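Orotate phosphoribosyltransferase (Aeropyrum pernix, PDB 2YZK) probably catalyses the magnesium-dependent transfer of a ribosyl phosphate group from 5-phosphoribose 1-diphosphate to orotate, forming orotidine monophosphate. Local coordinates at residues V111-A116 / T120-S125. Numbering follows the deposited sequence.
Sequences VVDDVA and TSIAKS
With chi1 of Asp113 at -155°, its CG stands anti to the backbone N and OD2 lies beside the first turn of helix 120-131, where Ser121, its OG lodged between its own N and carbonyl carbon (chi1 60°), faces it. The two oxygens, Asp113 OD2 and Ser121 OG, stay 3.7 Å apart and are joined through water. One water donates to Asp113 OD2 at 2.7 Å and lies 2.8 Å from Ser121 OG; a second donates to both Asp113 OD2 and Val115 O, with a longer link to Ser121 OG.

Beside the two waters, Ile122 touches residues 111-116 with three different carbons. Its CG2 meets Val111 CG2 at 4.1 Å, the two side chains crossing at a slant; its CD1 ends 4.2 Å from Ala116 CB, past the corner at Asp114; and CG1 passes 3.9 Å from Asp113 OD2. Ala139 of strand 135-141 and Leu153 of helix 149-154 also touch Ile122, which thus packs against both the central parallel sheet and that helix.

Strand, turn and helix start form the PRPP-binding motif of type I phosphoribosyltransferases, and residues 113-121 are predicted to bind 5-phosphoribose 1-diphosphate. No direct hydrogen bond joins the segments; Ile122 makes apolar contacts with Val111 and Ala116, while Asp113 and Ser121 are bridged by two waters, one of which also holds Val115 O, consistent with a site whose waters could give way to substrate.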
ATOM      1  N   VAL A 111      -4.451  11.571   7.533  1.00  9.64           N
ATOM      2  CA  VAL A 111      -4.188  11.076   6.187  1.00 10.83           C
ATOM      3  C   VAL A 111      -2.694  11.151   5.914  1.00 10.78           C
ATOM      4  O   VAL A 111      -2.014  12.069   6.377  1.00  9.36           O
ATOM      5  CB  VAL A 111      -4.937  11.885   5.113  1.00 11.47           C
ATOM      6  CG1 VAL A 111      -6.422  11.661   5.253  1.00 14.98           C
ATOM      7  CG2 VAL A 111      -4.616  13.355   5.241  1.00 15.66           C
ATOM      8  N   VAL A 112      -2.194  10.175   5.160  1.00  9.16           N
ATOM      9  CA  VAL A 112      -0.773  10.093   4.847  1.00  9.60           C
ATOM     10  C   VAL A 112      -0.497   9.930   3.355  1.00  8.98           C
ATOM     11  O   VAL A 112      -1.136   9.121   2.674  1.00  8.45           O
ATOM     12  CB  VAL A 112      -0.134   8.889   5.588  1.00  9.62           C
ATOM     13  CG1 VAL A 112       1.342   8.763   5.226  1.00 11.68           C
ATOM     14  CG2 VAL A 112      -0.310   9.051   7.088  1.00 11.19           C
ATOM     15  N   ASP A 113       0.458  10.703   2.849  1.00  9.06           N
ATOM     16  CA  ASP A 113       0.850  10.603   1.446  1.00 10.51           C
ATOM     17  C   ASP A 113       2.363  10.756   1.416  1.00 10.25           C
ATOM     18  O   ASP A 113       2.943  11.324   2.341  1.00 10.39           O
ATOM     19  CB  ASP A 113       0.192  11.700   0.604  1.00 11.13           C
ATOM     20  CG  ASP A 113       0.066  11.310  -0.864  1.00 12.59           C
ATOM     21  OD1 ASP A 113       0.598  10.248  -1.251  1.00 12.40           O
ATOM     22  OD2 ASP A 113      -0.570  12.064  -1.632  1.00 14.91           O
ATOM     23  N   ASP A 114       3.018  10.248   0.375  1.00  9.65           N
ATOM     24  CA  ASP A 114       4.462  10.372   0.348  1.00 10.49           C
ATOM     25  C   ASP A 114       4.938  11.780   0.015  1.00 10.77           C
ATOM     26  O   ASP A 114       5.762  12.335   0.738  1.00  8.88           O
ATOM     27  CB  ASP A 114       5.095   9.315  -0.583  1.00 11.98           C
ATOM     28  CG  ASP A 114       4.627   9.410  -2.031  1.00 13.58           C
ATOM     29  OD1 ASP A 114       3.631  10.103  -2.335  1.00 11.53           O
ATOM     30  OD2 ASP A 114       5.273   8.748  -2.874  1.00 12.59           O
ATOM     31  N   VAL A 115       4.386  12.374  -1.038  1.00 11.44           N
ATOM     32  CA  VAL A 115       4.786  13.716  -1.457  1.00 11.37           C
ATOM     33  C   VAL A 115       3.592  14.633  -1.714  1.00 12.33           C
ATOM     34  O   VAL A 115       2.649  14.257  -2.417  1.00 10.22           O
ATOM     35  CB  VAL A 115       5.642  13.650  -2.753  1.00 12.57           C
ATOM     36  CG1 VAL A 115       6.021  15.047  -3.208  1.00 13.84           C
ATOM     37  CG2 VAL A 115       6.885  12.820  -2.510  1.00 12.31           C
ATOM     38  N   ALA A 116       3.635  15.834  -1.143  1.00 11.13           N
ATOM     39  CA  ALA A 116       2.568  16.808  -1.343  1.00 12.24           C
ATOM     40  C   ALA A 116       2.974  17.711  -2.504  1.00 13.57           C
ATOM     41  O   ALA A 116       4.024  18.354  -2.466  1.00 15.01           O
ATOM     42  CB  ALA A 116       2.358  17.641  -0.075  1.00 11.18           C
ATOM     43  N   THR A 120      -4.213  18.759  -4.115  1.00 14.43           N
ATOM     44  CA  THR A 120      -5.522  18.298  -4.573  1.00 15.59           C
ATOM     45  C   THR A 120      -5.790  16.808  -4.354  1.00 14.92           C
ATOM     46  O   THR A 120      -6.927  16.418  -4.084  1.00 14.74           O
ATOM     47  CB  THR A 120      -5.749  18.638  -6.074  1.00 15.76           C
ATOM     48  OG1 THR A 120      -4.627  18.200  -6.847  1.00 19.05           O
ATOM     49  CG2 THR A 120      -5.929  20.137  -6.257  1.00 15.16           C
ATOM     50  N   SER A 121      -4.761  15.973  -4.472  1.00 15.01           N
ATOM     51  CA  SER A 121      -4.952  14.541  -4.270  1.00 14.02           C
ATOM     52  C   SER A 121      -5.318  14.287  -2.810  1.00 14.78           C
ATOM     53  O   SER A 121      -6.147  13.430  -2.502  1.00 12.98           O
ATOM     54  CB  SER A 121      -3.681  13.764  -4.637  1.00 16.80           C
ATOM     55  OG  SER A 121      -2.578  14.167  -3.845  1.00 19.12           O
ATOM     56  N   ILE A 122      -4.698  15.045  -1.912  1.00 12.63           N
ATOM     57  CA  ILE A 122      -4.974  14.907  -0.490  1.00 13.69           C
ATOM     58  C   ILE A 122      -6.363  15.472  -0.203  1.00 12.88           C
ATOM     59  O   ILE A 122      -7.136  14.883   0.550  1.00 13.22           O
ATOM     60  CB  ILE A 122      -3.910  15.653   0.345  1.00 13.28           C
ATOM     61  CG1 ILE A 122      -2.538  15.013   0.093  1.00 12.84           C
ATOM     62  CG2 ILE A 122      -4.267  15.600   1.829  1.00 13.64           C
ATOM     63  CD1 ILE A 122      -1.317  15.758   0.616  1.00 15.50           C
ATOM     64  N   ALA A 123      -6.674  16.607  -0.824  1.00 13.89           N
ATOM     65  CA  ALA A 123      -7.971  17.256  -0.647  1.00 14.49           C
ATOM     66  C   ALA A 123      -9.114  16.309  -1.003  1.00 15.26           C
ATOM     67  O   ALA A 123     -10.129  16.253  -0.299  1.00 15.61           O
ATOM     68  CB  ALA A 123      -8.046  18.517  -1.510  1.00 15.01           C
ATOM     69  N   LYS A 124      -8.950  15.572  -2.100  1.00 13.90           N
ATOM     70  CA  LYS A 124      -9.968  14.622  -2.541  1.00 15.78           C
ATOM     71  C   LYS A 124     -10.179  13.531  -1.493  1.00 14.57           C
ATOM     72  O   LYS A 124     -11.314  13.140  -1.212  1.00 13.61           O
ATOM     73  CB  LYS A 124      -9.572  13.989  -3.883  1.00 18.62           C
ATOM     74  CG  LYS A 124      -9.635  14.950  -5.064  1.00 22.31           C
ATOM     75  CD  LYS A 124      -9.399  14.235  -6.394  1.00 25.38           C
ATOM     76  CE  LYS A 124      -9.691  15.153  -7.574  1.00 27.11           C
ATOM     77  NZ  LYS A 124      -9.706  14.433  -8.889  1.00 28.83           N
ATOM     78  N   SER A 125      -9.091  13.047  -0.903  1.00 13.46           N
ATOM     79  CA  SER A 125      -9.197  12.005   0.114  1.00 13.57           C
ATOM     80  C   SER A 125      -9.925  12.545   1.340  1.00 12.49           C
ATOM     81  O   SER A 125     -10.714  11.832   1.969  1.00 10.31           O
ATOM     82  CB  SER A 125      -7.804  11.505   0.507  1.00 13.87           C
ATOM     83  OG  SER A 125      -7.135  10.974  -0.623  1.00 18.59           O
TER
HETATM   84  O   HOH W   1       0.049  14.440  -2.093  1.00 19.06           O
HETATM   85  O   HOH W   2      -1.207  11.731  -4.194  1.00 19.70           O